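Side-chain contacts in type III effector Xcv3220-like C-terminal domain-containing protein (Xanthomonas campestris pv. vesicatoria, PDB 4FC9), which is type III effector XopL, secreted into plant host cells, whose all-helical C-terminal domain probably acts as an E3 ubiquitin ligase: residues A[91-96]-A[159-164]; A[142-147]-A[152-157]; A[29-34]-A[168-173]. All coordinates share one frame; numbering follows the deposited sequence.

Interaction 1: A[91-96]-A[159-164]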
ATOM      1  N   LEU A  91      13.718   1.996  -7.157  1.00 31.47           N
ATOM      2  CA  LEU A  91      14.006   3.347  -6.691  1.00 30.44           C
ATOM      3  C   LEU A  91      12.977   4.357  -7.147  1.00 28.57           C
ATOM      4  O   LEU A  91      12.694   5.325  -6.446  1.00 32.48           O
ATOM      5  CB  LEU A  91      15.365   3.797  -7.204  1.00 39.37           C
ATOM      6  CG  LEU A  91      16.562   2.967  -6.765  1.00 44.44           C
ATOM      7  CD1 LEU A  91      17.827   3.574  -7.350  1.00 48.36           C
ATOM      8  CD2 LEU A  91      16.621   2.888  -5.245  1.00 39.97           C
ATOM      9  N   GLU A  92      12.438   4.149  -8.340  1.00 30.73           N
ATOM     10  CA  GLU A  92      11.474   5.084  -8.895  1.00 32.98           C
ATOM     11  C   GLU A  92      10.170   4.994  -8.125  1.00 30.32           C
ATOM     12  O   GLU A  92       9.509   6.004  -7.892  1.00 33.74           O
ATOM     13  CB  GLU A  92      11.252   4.804 -10.377  1.00 41.72           C
ATOM     14  CG  GLU A  92      12.549   4.534 -11.127  1.00 53.77           C
ATOM     15  CD  GLU A  92      12.602   5.217 -12.476  1.00 60.46           C
ATOM     16  OE1 GLU A  92      11.585   5.817 -12.883  1.00 63.09           O
ATOM     17  OE2 GLU A  92      13.667   5.154 -13.127  1.00 63.94           O
ATOM     18  N   PHE A  93       9.812   3.781  -7.717  1.00 25.27           N
ATOM     19  CA  PHE A  93       8.633   3.584  -6.888  1.00 23.10           C
ATOM     20  C   PHE A  93       8.826   4.213  -5.514  1.00 24.78           C
ATOM     21  O   PHE A  93       7.969   4.948  -5.031  1.00 27.61           O
ATOM     22  CB  PHE A  93       8.310   2.098  -6.733  1.00 27.13           C
ATOM     23  CG  PHE A  93       7.198   1.823  -5.758  1.00 25.30           C
ATOM     24  CD1 PHE A  93       5.871   1.930  -6.150  1.00 23.81           C
ATOM     25  CD2 PHE A  93       7.481   1.468  -4.443  1.00 22.14           C
ATOM     26  CE1 PHE A  93       4.844   1.686  -5.250  1.00 22.41           C
ATOM     27  CE2 PHE A  93       6.461   1.225  -3.537  1.00 18.70           C
ATOM     28  CZ  PHE A  93       5.142   1.333  -3.942  1.00 19.97           C
ATOM     29  N   LEU A  94       9.960   3.922  -4.890  1.00 24.14           N
ATOM     30  CA  LEU A  94      10.253   4.442  -3.559  1.00 25.94           C
ATOM     31  C   LEU A  94      10.321   5.966  -3.557  1.00 25.88           C
ATOM     32  O   LEU A  94       9.914   6.615  -2.592  1.00 26.61           O
ATOM     33  CB  LEU A  94      11.547   3.827  -3.023  1.00 26.48           C
ATOM     34  CG  LEU A  94      11.501   2.301  -2.895  1.00 25.01           C
ATOM     35  CD1 LEU A  94      12.874   1.734  -2.558  1.00 25.67           C
ATOM     36  CD2 LEU A  94      10.466   1.878  -1.855  1.00 22.37           C
ATOM     37  N   GLN A  95      10.823   6.529  -4.651  1.00 26.23           N
ATOM     38  CA  GLN A  95      10.856   7.978  -4.821  1.00 29.54           C
ATOM     39  C   GLN A  95       9.439   8.552  -4.820  1.00 29.67           C
ATOM     40  O   GLN A  95       9.186   9.572  -4.184  1.00 33.68           O
ATOM     41  CB  GLN A  95      11.574   8.351  -6.118  1.00 33.13           C
ATOM     42  CG  GLN A  95      12.197   9.743  -6.122  1.00 45.25           C
ATOM     43  CD  GLN A  95      13.570   9.789  -5.465  1.00 50.48           C
ATOM     44  OE1 GLN A  95      14.597   9.548  -6.111  1.00 49.11           O
ATOM     45  NE2 GLN A  95      13.596  10.116  -4.177  1.00 51.29           N
ATOM     46  N   ARG A  96       8.516   7.895  -5.522  1.00 33.07           N
ATOM     47  CA  ARG A  96       7.121   8.347  -5.575  1.00 31.70           C
ATOM     48  C   ARG A  96       6.450   8.266  -4.210  1.00 27.12           C
ATOM     49  O   ARG A  96       5.645   9.130  -3.848  1.00 30.56           O
ATOM     50  CB  ARG A  96       6.311   7.540  -6.592  1.00 24.81           C
ATOM     51  CG  ARG A  96       6.700   7.773  -8.034  1.00 26.17           C
ATOM     52  CD  ARG A  96       6.441   9.205  -8.462  1.00 28.10           C
ATOM     53  NE  ARG A  96       6.441   9.327  -9.916  1.00 29.86           N
ATOM     54  CZ  ARG A  96       6.551  10.476 -10.572  1.00 35.73           C
ATOM     55  NH1 ARG A  96       6.538  10.493 -11.900  1.00 38.73           N
ATOM     56  NH2 ARG A  96       6.678  11.611  -9.901  1.00 34.81           N
ATOM     57  N   VAL A 159      -2.425  -5.557  -0.487  1.00 17.05           N
ATOM     58  CA  VAL A 159      -3.551  -4.705  -0.869  1.00 16.51           C
ATOM     59  C   VAL A 159      -3.209  -3.239  -0.622  1.00 17.37           C
ATOM     60  O   VAL A 159      -3.538  -2.373  -1.435  1.00 19.87           O
ATOM     61  CB  VAL A 159      -4.846  -5.085  -0.114  1.00 16.18           C
ATOM     62  CG1 VAL A 159      -5.955  -4.089  -0.424  1.00 17.08           C
ATOM     63  CG2 VAL A 159      -5.284  -6.495  -0.470  1.00 17.41           C
ATOM     64  N   GLN A 160      -2.534  -2.970   0.494  1.00 17.73           N
ATOM     65  CA  GLN A 160      -2.040  -1.626   0.790  1.00 19.55           C
ATOM     66  C   GLN A 160      -1.194  -1.109  -0.350  1.00 18.23           C
ATOM     67  O   GLN A 160      -1.353   0.031  -0.783  1.00 20.16           O
ATOM     68  CB  GLN A 160      -1.189  -1.607   2.059  1.00 19.98           C
ATOM     69  CG  GLN A 160      -1.964  -1.424   3.334  1.00 21.98           C
ATOM     70  CD  GLN A 160      -1.111  -0.839   4.436  1.00 21.94           C
ATOM     71  OE1 GLN A 160      -0.029  -1.339   4.722  1.00 26.80           O
ATOM     72  NE2 GLN A 160      -1.587   0.232   5.052  1.00 20.49           N
HETATM   73  N   MSE A 161      -0.283  -1.950  -0.826  1.00 18.03           N
HETATM   74  CA  MSE A 161       0.597  -1.545  -1.902  1.00 19.14           C
HETATM   75  C   MSE A 161      -0.161  -1.379  -3.206  1.00 19.98           C
HETATM   76  O   MSE A 161       0.195  -0.535  -4.032  1.00 19.70           O
HETATM   77  CB  MSE A 161       1.754  -2.517  -2.094  1.00 19.18           C
HETATM   78  CG  MSE A 161       2.786  -1.921  -3.036  1.00 21.92           C
HETATM   79 SE   MSE A 161       4.244  -3.035  -3.490  0.76 35.60          SE
HETATM   80  CE  MSE A 161       4.862  -2.037  -5.060  1.00 21.22           C
ATOM     81  N   TRP A 162      -1.211  -2.173  -3.392  1.00 17.07           N
ATOM     82  CA  TRP A 162      -2.029  -2.009  -4.579  1.00 19.35           C
ATOM     83  C   TRP A 162      -2.617  -0.609  -4.602  1.00 20.09           C
ATOM     84  O   TRP A 162      -2.553   0.079  -5.617  1.00 17.98           O
ATOM     85  CB  TRP A 162      -3.142  -3.046  -4.664  1.00 18.28           C
ATOM     86  CG  TRP A 162      -3.898  -2.920  -5.953  1.00 22.86           C
ATOM     87  CD1 TRP A 162      -3.614  -3.541  -7.136  1.00 24.13           C
ATOM     88  CD2 TRP A 162      -5.040  -2.090  -6.201  1.00 23.07           C
ATOM     89  NE1 TRP A 162      -4.521  -3.165  -8.098  1.00 23.95           N
ATOM     90  CE2 TRP A 162      -5.406  -2.274  -7.549  1.00 23.54           C
ATOM     91  CE3 TRP A 162      -5.795  -1.218  -5.409  1.00 21.55           C
ATOM     92  CZ2 TRP A 162      -6.494  -1.615  -8.123  1.00 22.12           C
ATOM     93  CZ3 TRP A 162      -6.875  -0.566  -5.980  1.00 21.99           C
ATOM     94  CH2 TRP A 162      -7.214  -0.768  -7.323  1.00 19.69           C
ATOM     95  N   LYS A 163      -3.181  -0.188  -3.474  1.00 20.00           N
ATOM     96  CA  LYS A 163      -3.705   1.165  -3.362  1.00 18.30           C
ATOM     97  C   LYS A 163      -2.607   2.189  -3.592  1.00 20.15           C
ATOM     98  O   LYS A 163      -2.794   3.142  -4.341  1.00 21.20           O
ATOM     99  CB  LYS A 163      -4.347   1.399  -1.999  1.00 17.95           C
ATOM    100  CG  LYS A 163      -4.793   2.832  -1.800  1.00 19.76           C
ATOM    101  CD  LYS A 163      -5.989   2.909  -0.883  1.00 24.58           C
ATOM    102  CE  LYS A 163      -5.635   3.588   0.417  1.00 25.43           C
ATOM    103  NZ  LYS A 163      -6.833   3.725   1.293  1.00 28.14           N
ATOM    104  N   THR A 164      -1.459   1.977  -2.956  1.00 18.92           N
ATOM    105  CA  THR A 164      -0.324   2.892  -3.072  1.00 20.11           C
ATOM    106  C   THR A 164       0.086   3.139  -4.521  1.00 18.85           C
ATOM    107  O   THR A 164       0.245   4.282  -4.937  1.00 18.29           O
ATOM    108  CB  THR A 164       0.896   2.387  -2.275  1.00 19.25           C
ATOM    109  OG1 THR A 164       0.610   2.451  -0.874  1.00 20.20           O
ATOM    110  CG2 THR A 164       2.116   3.243  -2.567  1.00 23.92           C
TER
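The Phe93 ring carries the methyl carbon of Met161, here a selenomethionine, over one face: CE stands 3.5 Å above the ring plane, displaced from the centre toward the rim. The displacement favours the outer end of the ring, where CZ of Phe93 lies 3.6 Å from Met161 CE. The line from this methyl to the ring centroid is 23° off the ring normal, as expected for a CH-pi contact. Thr164 CG2 approaches the same outer end obliquely, 3.8 Å from Phe93 CZ, and the ring of His132 meets the Phe93 ring in an edge-to-face arrangement.

The selenium plays a lesser part in this Met-aromatic pair. Met161 SE is 5.2 Å from the Phe93 ring centroid and lies oblique to the ring, so the methyl makes the close approach. An extended Met161 chain, with CG anti to the backbone N (chi1 -169°), carries CE forward to the ring, while Phe93 comes from the opposite direction. All three touching residues are buried, and they join helix 91-101 to the middle of helix 152-171 in an all-helical, bilobal domain.

Thr164 divides its two branches between different tasks. Its methyl CG2 is anti to the backbone N and meets Phe93, with the two side chains crossing at about a right angle. Its hydroxyl OG1 is hydrogen-bonded to the backbone oxygen of Ala131, which satisfies this polar atom beside an apolar contact. Met161 also packs against Met84, Glu87 and Ser88, bringing in the end of helix 79-88, and Ile168 touches Phe93 from farther along helix 152-171.

Interaction 2: A[142-147]-A[152-157]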
ATOM      1  N   PHE A 142      14.361  -7.257   4.212  1.00 29.29           N
ATOM      2  CA  PHE A 142      13.017  -7.095   3.672  1.00 25.33           C
ATOM      3  C   PHE A 142      12.029  -7.969   4.418  1.00 25.52           C
ATOM      4  O   PHE A 142      12.251  -9.165   4.587  1.00 30.64           O
ATOM      5  CB  PHE A 142      12.977  -7.421   2.181  1.00 22.21           C
ATOM      6  CG  PHE A 142      13.756  -6.460   1.330  1.00 27.56           C
ATOM      7  CD1 PHE A 142      13.436  -5.114   1.312  1.00 29.32           C
ATOM      8  CD2 PHE A 142      14.804  -6.907   0.539  1.00 30.90           C
ATOM      9  CE1 PHE A 142      14.156  -4.225   0.522  1.00 31.83           C
ATOM     10  CE2 PHE A 142      15.523  -6.028  -0.254  1.00 28.64           C
ATOM     11  CZ  PHE A 142      15.202  -4.687  -0.263  1.00 31.66           C
ATOM     12  N   VAL A 143      10.942  -7.357   4.868  1.00 22.24           N
ATOM     13  CA  VAL A 143       9.907  -8.071   5.592  1.00 21.00           C
ATOM     14  C   VAL A 143       9.194  -9.037   4.658  1.00 23.90           C
ATOM     15  O   VAL A 143       8.897 -10.174   5.031  1.00 27.37           O
ATOM     16  CB  VAL A 143       8.890  -7.091   6.206  1.00 20.47           C
ATOM     17  CG1 VAL A 143       7.731  -7.844   6.843  1.00 19.79           C
ATOM     18  CG2 VAL A 143       9.575  -6.197   7.216  1.00 22.40           C
ATOM     19  N   TYR A 144       8.942  -8.585   3.434  1.00 23.99           N
ATOM     20  CA  TYR A 144       8.202  -9.376   2.460  1.00 18.61           C
ATOM     21  C   TYR A 144       9.077  -9.754   1.274  1.00 21.27           C
ATOM     22  O   TYR A 144       9.761  -8.907   0.700  1.00 23.88           O
ATOM     23  CB  TYR A 144       6.980  -8.600   1.977  1.00 18.94           C
ATOM     24  CG  TYR A 144       6.165  -8.010   3.101  1.00 21.67           C
ATOM     25  CD1 TYR A 144       5.228  -8.777   3.786  1.00 20.17           C
ATOM     26  CD2 TYR A 144       6.336  -6.686   3.487  1.00 22.72           C
ATOM     27  CE1 TYR A 144       4.484  -8.242   4.824  1.00 20.48           C
ATOM     28  CE2 TYR A 144       5.599  -6.142   4.523  1.00 19.96           C
ATOM     29  CZ  TYR A 144       4.675  -6.925   5.186  1.00 18.61           C
ATOM     30  OH  TYR A 144       3.939  -6.387   6.216  1.00 21.31           O
ATOM     31  N   HIS A 145       9.045 -11.029   0.908  1.00 19.78           N
ATOM     32  CA  HIS A 145       9.843 -11.537  -0.204  1.00 21.61           C
ATOM     33  C   HIS A 145       9.105 -12.683  -0.894  1.00 26.08           C
ATOM     34  O   HIS A 145       7.993 -13.034  -0.502  1.00 24.03           O
ATOM     35  CB  HIS A 145      11.204 -12.013   0.299  1.00 24.10           C
ATOM     36  CG  HIS A 145      11.115 -12.942   1.465  1.00 24.91           C
ATOM     37  ND1 HIS A 145      11.073 -14.310   1.324  1.00 26.87           N
ATOM     38  CD2 HIS A 145      11.035 -12.698   2.795  1.00 26.94           C
ATOM     39  CE1 HIS A 145      10.985 -14.872   2.515  1.00 27.11           C
ATOM     40  NE2 HIS A 145      10.959 -13.915   3.425  1.00 27.36           N
ATOM     41  N   GLU A 146       9.730 -13.269  -1.912  1.00 24.33           N
ATOM     42  CA  GLU A 146       9.092 -14.314  -2.711  1.00 27.61           C
ATOM     43  C   GLU A 146       8.705 -15.549  -1.890  1.00 25.83           C
ATOM     44  O   GLU A 146       7.796 -16.281  -2.256  1.00 26.49           O
ATOM     45  CB  GLU A 146       9.994 -14.723  -3.879  1.00 30.40           C
ATOM     46  CG  GLU A 146      10.331 -13.593  -4.848  1.00 27.87           C
ATOM     47  CD  GLU A 146      11.439 -12.682  -4.345  1.00 29.58           C
ATOM     48  OE1 GLU A 146      11.745 -12.708  -3.136  1.00 32.18           O
ATOM     49  OE2 GLU A 146      12.010 -11.936  -5.164  1.00 33.52           O
ATOM     50  N   GLY A 147       9.394 -15.768  -0.777  1.00 22.01           N
ATOM     51  CA  GLY A 147       9.094 -16.891   0.088  1.00 22.14           C
ATOM     52  C   GLY A 147       8.091 -16.577   1.186  1.00 24.11           C
ATOM     53  O   GLY A 147       7.812 -17.427   2.033  1.00 28.26           O
ATOM     54  N   VAL A 152      -3.251 -13.384   6.289  1.00 20.98           N
ATOM     55  CA  VAL A 152      -4.029 -12.155   6.423  1.00 25.57           C
ATOM     56  C   VAL A 152      -3.160 -10.890   6.449  1.00 24.89           C
ATOM     57  O   VAL A 152      -3.481  -9.903   5.792  1.00 18.31           O
ATOM     58  CB  VAL A 152      -5.002 -12.205   7.635  1.00 17.27           C
ATOM     59  CG1 VAL A 152      -4.249 -12.332   8.948  1.00 17.99           C
ATOM     60  CG2 VAL A 152      -5.909 -10.981   7.646  1.00 18.84           C
ATOM     61  N   ALA A 153      -2.042 -10.946   7.168  1.00 21.04           N
ATOM     62  CA  ALA A 153      -1.162  -9.789   7.325  1.00 18.27           C
ATOM     63  C   ALA A 153      -0.361  -9.496   6.064  1.00 19.96           C
ATOM     64  O   ALA A 153      -0.220  -8.344   5.663  1.00 19.96           O
ATOM     65  CB  ALA A 153      -0.229 -10.003   8.493  1.00 21.09           C
ATOM     66  N   THR A 154       0.178 -10.537   5.441  1.00 23.40           N
ATOM     67  CA  THR A 154       0.990 -10.339   4.250  1.00 17.01           C
ATOM     68  C   THR A 154       0.119  -9.896   3.085  1.00 20.49           C
ATOM     69  O   THR A 154       0.492  -9.002   2.329  1.00 20.58           O
ATOM     70  CB  THR A 154       1.821 -11.592   3.881  1.00 16.17           C
ATOM     71  OG1 THR A 154       0.954 -12.658   3.477  1.00 17.34           O
ATOM     72  CG2 THR A 154       2.670 -12.042   5.060  1.00 17.17           C
ATOM     73  N   LEU A 155      -1.055 -10.501   2.953  1.00 18.74           N
ATOM     74  CA  LEU A 155      -1.959 -10.109   1.884  1.00 17.36           C
ATOM     75  C   LEU A 155      -2.573  -8.727   2.114  1.00 18.29           C
ATOM     76  O   LEU A 155      -2.813  -7.986   1.163  1.00 15.77           O
ATOM     77  CB  LEU A 155      -3.047 -11.157   1.683  1.00 16.55           C
ATOM     78  CG  LEU A 155      -2.553 -12.396   0.948  1.00 17.29           C
ATOM     79  CD1 LEU A 155      -3.652 -13.425   0.878  1.00 18.56           C
ATOM     80  CD2 LEU A 155      -2.079 -12.018  -0.448  1.00 20.52           C
ATOM     81  N   ALA A 156      -2.823  -8.381   3.371  1.00 16.43           N
ATOM     82  CA  ALA A 156      -3.326  -7.051   3.673  1.00 17.24           C
ATOM     83  C   ALA A 156      -2.289  -6.011   3.262  1.00 20.66           C
ATOM     84  O   ALA A 156      -2.637  -4.963   2.726  1.00 19.39           O
ATOM     85  CB  ALA A 156      -3.665  -6.916   5.142  1.00 16.44           C
ATOM     86  N   LYS A 157      -1.012  -6.308   3.490  1.00 18.81           N
ATOM     87  CA  LYS A 157       0.038  -5.393   3.061  1.00 17.82           C
ATOM     88  C   LYS A 157       0.083  -5.287   1.540  1.00 16.01           C
ATOM     89  O   LYS A 157       0.315  -4.210   0.998  1.00 15.01           O
ATOM     90  CB  LYS A 157       1.409  -5.787   3.621  1.00 17.82           C
ATOM     91  CG  LYS A 157       2.537  -4.846   3.191  1.00 18.58           C
ATOM     92  CD  LYS A 157       2.342  -3.421   3.702  1.00 19.46           C
ATOM     93  CE  LYS A 157       2.508  -3.351   5.207  1.00 17.70           C
ATOM     94  NZ  LYS A 157       2.493  -1.948   5.705  1.00 22.33           N
TER
HETATM   95  O   HOH W   1       2.662  -7.982   7.511  1.00 26.31           O
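Van der Waals contact between Tyr144 and the methylene carbons of Lys157 makes up most of this interaction. Lys157 CG lies 3.6 Å from Tyr144 CE2, while Lys157 CE comes to 3.5 Å from Tyr144 OH, so the lysine chain crosses the phenolic end of the ring at about a right angle. The chain leaves with CG anti to the backbone N and then bends at both chi2 (63°) and chi3 (69°), which folds CE back to the phenol oxygen. On the opposite side of the ring plane, Val143 CG1 sits 3.5 Å above the ring centre, so the tyrosine is held between its sequence neighbour and the lysine. Thr154 makes a looser contact, its CA 4.1 Å from Tyr144 CE1.

Polar groups bond within segment 142-147 or outside both segments. In segment 142-147, Gly147 N donates to His145 ND1 at 3.1 Å with a bent N-H...N angle of 138°, and it does so from well outside the imidazole plane. Lys157 NZ is gripped by Gln160 OE1 and Ser130 O, and Thr154 OG1 bonds to Pro149 O. The backbone oxygen of Tyr144 is bonded to Arg89 NH1.

A water in the Tyr144 ring plane lies 2.4 Å from Tyr144 OH, too short to trust, and its bond to Ala153 O is weak, so the bridge is doubtful.

The contact folds the loop between helices 112-129 and 152-171 back onto the first turns of the latter. Tyr144 also touches Leu85 of helix 79-88, and on the helix side Leu155 packs against Leu81 of helix 79-88 and Val48 of helix 32-49.

Interaction 3: A[29-34]-A[168-173]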
ATOM      1  N   LEU A  29      -9.292  16.994  -4.999  1.00 24.17           N
ATOM      2  CA  LEU A  29     -10.667  16.560  -5.213  1.00 23.62           C
ATOM      3  C   LEU A  29     -10.824  15.051  -5.207  1.00 26.94           C
ATOM      4  O   LEU A  29      -9.959  14.321  -5.686  1.00 26.88           O
ATOM      5  CB  LEU A  29     -11.233  17.131  -6.515  1.00 25.90           C
ATOM      6  CG  LEU A  29     -11.586  18.617  -6.521  1.00 28.65           C
ATOM      7  CD1 LEU A  29     -12.084  19.020  -7.894  1.00 31.51           C
ATOM      8  CD2 LEU A  29     -12.625  18.928  -5.454  1.00 31.91           C
ATOM      9  N   LEU A  30     -11.935  14.589  -4.650  1.00 26.07           N
ATOM     10  CA  LEU A  30     -12.282  13.187  -4.757  1.00 28.70           C
ATOM     11  C   LEU A  30     -12.931  12.963  -6.118  1.00 28.57           C
ATOM     12  O   LEU A  30     -14.149  13.044  -6.265  1.00 30.52           O
ATOM     13  CB  LEU A  30     -13.218  12.770  -3.627  1.00 33.24           C
ATOM     14  CG  LEU A  30     -13.495  11.272  -3.487  1.00 34.63           C
ATOM     15  CD1 LEU A  30     -12.205  10.482  -3.311  1.00 29.93           C
ATOM     16  CD2 LEU A  30     -14.432  11.028  -2.318  1.00 37.47           C
ATOM     17  N   THR A  31     -12.092  12.712  -7.116  1.00 26.46           N
ATOM     18  CA  THR A  31     -12.550  12.398  -8.457  1.00 26.41           C
ATOM     19  C   THR A  31     -13.108  10.986  -8.467  1.00 26.28           C
ATOM     20  O   THR A  31     -12.852  10.206  -7.548  1.00 26.09           O
ATOM     21  CB  THR A  31     -11.387  12.444  -9.456  1.00 27.18           C
ATOM     22  OG1 THR A  31     -10.441  11.425  -9.120  1.00 30.07           O
ATOM     23  CG2 THR A  31     -10.686  13.792  -9.410  1.00 28.59           C
ATOM     24  N   ALA A  32     -13.861  10.653  -9.508  1.00 24.13           N
ATOM     25  CA  ALA A  32     -14.425   9.314  -9.641  1.00 31.31           C
ATOM     26  C   ALA A  32     -13.338   8.245  -9.678  1.00 34.46           C
ATOM     27  O   ALA A  32     -13.535   7.133  -9.187  1.00 33.00           O
ATOM     28  CB  ALA A  32     -15.292   9.228 -10.880  1.00 30.61           C
ATOM     29  N   ALA A  33     -12.195   8.591 -10.266  1.00 34.02           N
ATOM     30  CA  ALA A  33     -11.064   7.673 -10.381  1.00 31.59           C
ATOM     31  C   ALA A  33     -10.493   7.337  -9.016  1.00 26.75           C
ATOM     32  O   ALA A  33     -10.176   6.183  -8.733  1.00 28.11           O
ATOM     33  CB  ALA A  33      -9.986   8.276 -11.262  1.00 31.40           C
ATOM     34  N   LEU A  34     -10.363   8.357  -8.176  1.00 25.23           N
ATOM     35  CA  LEU A  34      -9.838   8.187  -6.829  1.00 25.56           C
ATOM     36  C   LEU A  34     -10.806   7.437  -5.931  1.00 27.73           C
ATOM     37  O   LEU A  34     -10.393   6.654  -5.081  1.00 26.47           O
ATOM     38  CB  LEU A  34      -9.539   9.543  -6.202  1.00 26.36           C
ATOM     39  CG  LEU A  34      -8.228  10.177  -6.636  1.00 30.32           C
ATOM     40  CD1 LEU A  34      -8.158  11.599  -6.123  1.00 31.77           C
ATOM     41  CD2 LEU A  34      -7.059   9.356  -6.124  1.00 30.43           C
ATOM     42  N   ILE A 168      -0.272   6.552  -6.870  1.00 26.08           N
ATOM     43  CA  ILE A 168       0.873   7.106  -7.587  1.00 26.77           C
ATOM     44  C   ILE A 168       0.530   7.366  -9.054  1.00 28.24           C
ATOM     45  O   ILE A 168       0.826   8.435  -9.586  1.00 29.73           O
ATOM     46  CB  ILE A 168       2.107   6.179  -7.482  1.00 24.43           C
ATOM     47  CG1 ILE A 168       2.689   6.235  -6.069  1.00 23.51           C
ATOM     48  CG2 ILE A 168       3.161   6.568  -8.500  1.00 27.58           C
ATOM     49  CD1 ILE A 168       3.723   5.167  -5.779  1.00 23.28           C
ATOM     50  N   VAL A 169      -0.118   6.394  -9.693  1.00 30.35           N
ATOM     51  CA  VAL A 169      -0.482   6.504 -11.104  1.00 27.41           C
ATOM     52  C   VAL A 169      -1.588   7.531 -11.344  1.00 26.47           C
ATOM     53  O   VAL A 169      -1.629   8.186 -12.382  1.00 28.15           O
ATOM     54  CB  VAL A 169      -0.885   5.131 -11.681  1.00 30.01           C
ATOM     55  CG1 VAL A 169      -1.436   5.263 -13.094  1.00 31.29           C
ATOM     56  CG2 VAL A 169       0.309   4.195 -11.658  1.00 29.34           C
ATOM     57  N   HIS A 170      -2.479   7.687 -10.375  1.00 25.85           N
ATOM     58  CA  HIS A 170      -3.504   8.708 -10.498  1.00 26.15           C
ATOM     59  C   HIS A 170      -2.869  10.091 -10.492  1.00 28.88           C
ATOM     60  O   HIS A 170      -3.242  10.970 -11.273  1.00 31.81           O
ATOM     61  CB  HIS A 170      -4.520   8.614  -9.366  1.00 28.04           C
ATOM     62  CG  HIS A 170      -5.673   9.550  -9.535  1.00 34.10           C
ATOM     63  ND1 HIS A 170      -5.664  10.836  -9.044  1.00 40.15           N
ATOM     64  CD2 HIS A 170      -6.855   9.399 -10.180  1.00 37.44           C
ATOM     65  CE1 HIS A 170      -6.798  11.434  -9.366  1.00 44.90           C
ATOM     66  NE2 HIS A 170      -7.539  10.581 -10.052  1.00 42.12           N
ATOM     67  N   ALA A 171      -1.898  10.270  -9.604  1.00 30.66           N
ATOM     68  CA  ALA A 171      -1.184  11.528  -9.486  1.00 29.17           C
ATOM     69  C   ALA A 171      -0.251  11.752 -10.672  1.00 31.49           C
ATOM     70  O   ALA A 171      -0.100  12.876 -11.142  1.00 34.38           O
ATOM     71  CB  ALA A 171      -0.412  11.578  -8.177  1.00 26.87           C
ATOM     72  N   HIS A 172       0.374  10.681 -11.153  1.00 33.25           N
ATOM     73  CA  HIS A 172       1.279  10.773 -12.297  1.00 34.40           C
ATOM     74  C   HIS A 172       0.964   9.701 -13.326  1.00 33.17           C
ATOM     75  O   HIS A 172       1.606   8.653 -13.346  1.00 32.45           O
ATOM     76  CB  HIS A 172       2.729  10.626 -11.844  1.00 38.66           C
ATOM     77  CG  HIS A 172       3.075  11.474 -10.663  1.00 38.97           C
ATOM     78  ND1 HIS A 172       2.994  11.012  -9.367  1.00 40.75           N
ATOM     79  CD2 HIS A 172       3.484  12.761 -10.579  1.00 38.83           C
ATOM     80  CE1 HIS A 172       3.348  11.975  -8.535  1.00 38.19           C
ATOM     81  NE2 HIS A 172       3.648  13.047  -9.245  1.00 40.24           N
ATOM     82  N   PRO A 173      -0.026   9.965 -14.188  1.00 32.89           N
ATOM     83  CA  PRO A 173      -0.534   8.988 -15.157  1.00 32.91           C
ATOM     84  C   PRO A 173       0.545   8.352 -16.041  1.00 34.71           C
ATOM     85  O   PRO A 173       0.403   7.193 -16.425  1.00 36.52           O
ATOM     86  CB  PRO A 173      -1.522   9.813 -15.983  1.00 33.91           C
ATOM     87  CG  PRO A 173      -2.010  10.844 -15.025  1.00 33.19           C
ATOM     88  CD  PRO A 173      -0.794  11.221 -14.227  1.00 32.59           C
TER
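Leu34 covers one face of the His170 imidazole with its branch point. Leu34 CG stands 3.3 Å above the ring plane, offset toward the rim, and its line to the ring centroid is 16° off the normal, the geometry of a CH-pi contact. Of the two leucine methyls, CD2 lies above the ring, 3.6 Å from His170 ND1, while CD1 extends past the rim beside His170 CE1, at 3.5 Å. Ala33 takes the edge, where its CB lies near the ring plane and 3.5 Å from His170 CD2. Thr31 OG1 completes this first shell at 3.2 Å from His170 NE2, approaching obliquely.

The next shell explains how these groups are placed. Thr31 is the N-cap of helix 32-49, and its OG1 accepts from Leu34 N at 3.2 Å with an N-H...O angle of 159°. One oxygen thus caps the helix while standing beside the imidazole, and the same bond ties Thr31 to the residue that lies over the ring. His170 reaches across with CG anti to the backbone N (chi1 -174°). Its ND1 is hydrogen-bonded to Glu27 OE2, which restricts the ring's rotation.

The whole cluster lies where the start of helix 32-49 meets the last turn of helix 152-171, the two helices running antiparallel. His170 also touches Ile37 one turn farther into helix 32-49, while Ile168 turns to helix 91-101 and packs against Arg96 and Met100.

From the N terminus, the chain enters helix 32-49 at segment 29-34, and interaction 3 closes the longest loop by joining this start to the end of helix 152-171. Interaction 1 is nested inside that loop, running from helix 91-101 to the middle of helix 152-171. Interaction 2 is nested deeper still, a short closure between the preceding loop and the first turns of the same helix. No loops cross. Helix 152-171 therefore serves all three contacts in succession along its length. Interactions 1 and 3 touch directly, the side chains of Arg96 and His172 packing together, whereas interactions 2 and 3 lie on opposite sides of the chain's centre, their centres about 26 Å apart.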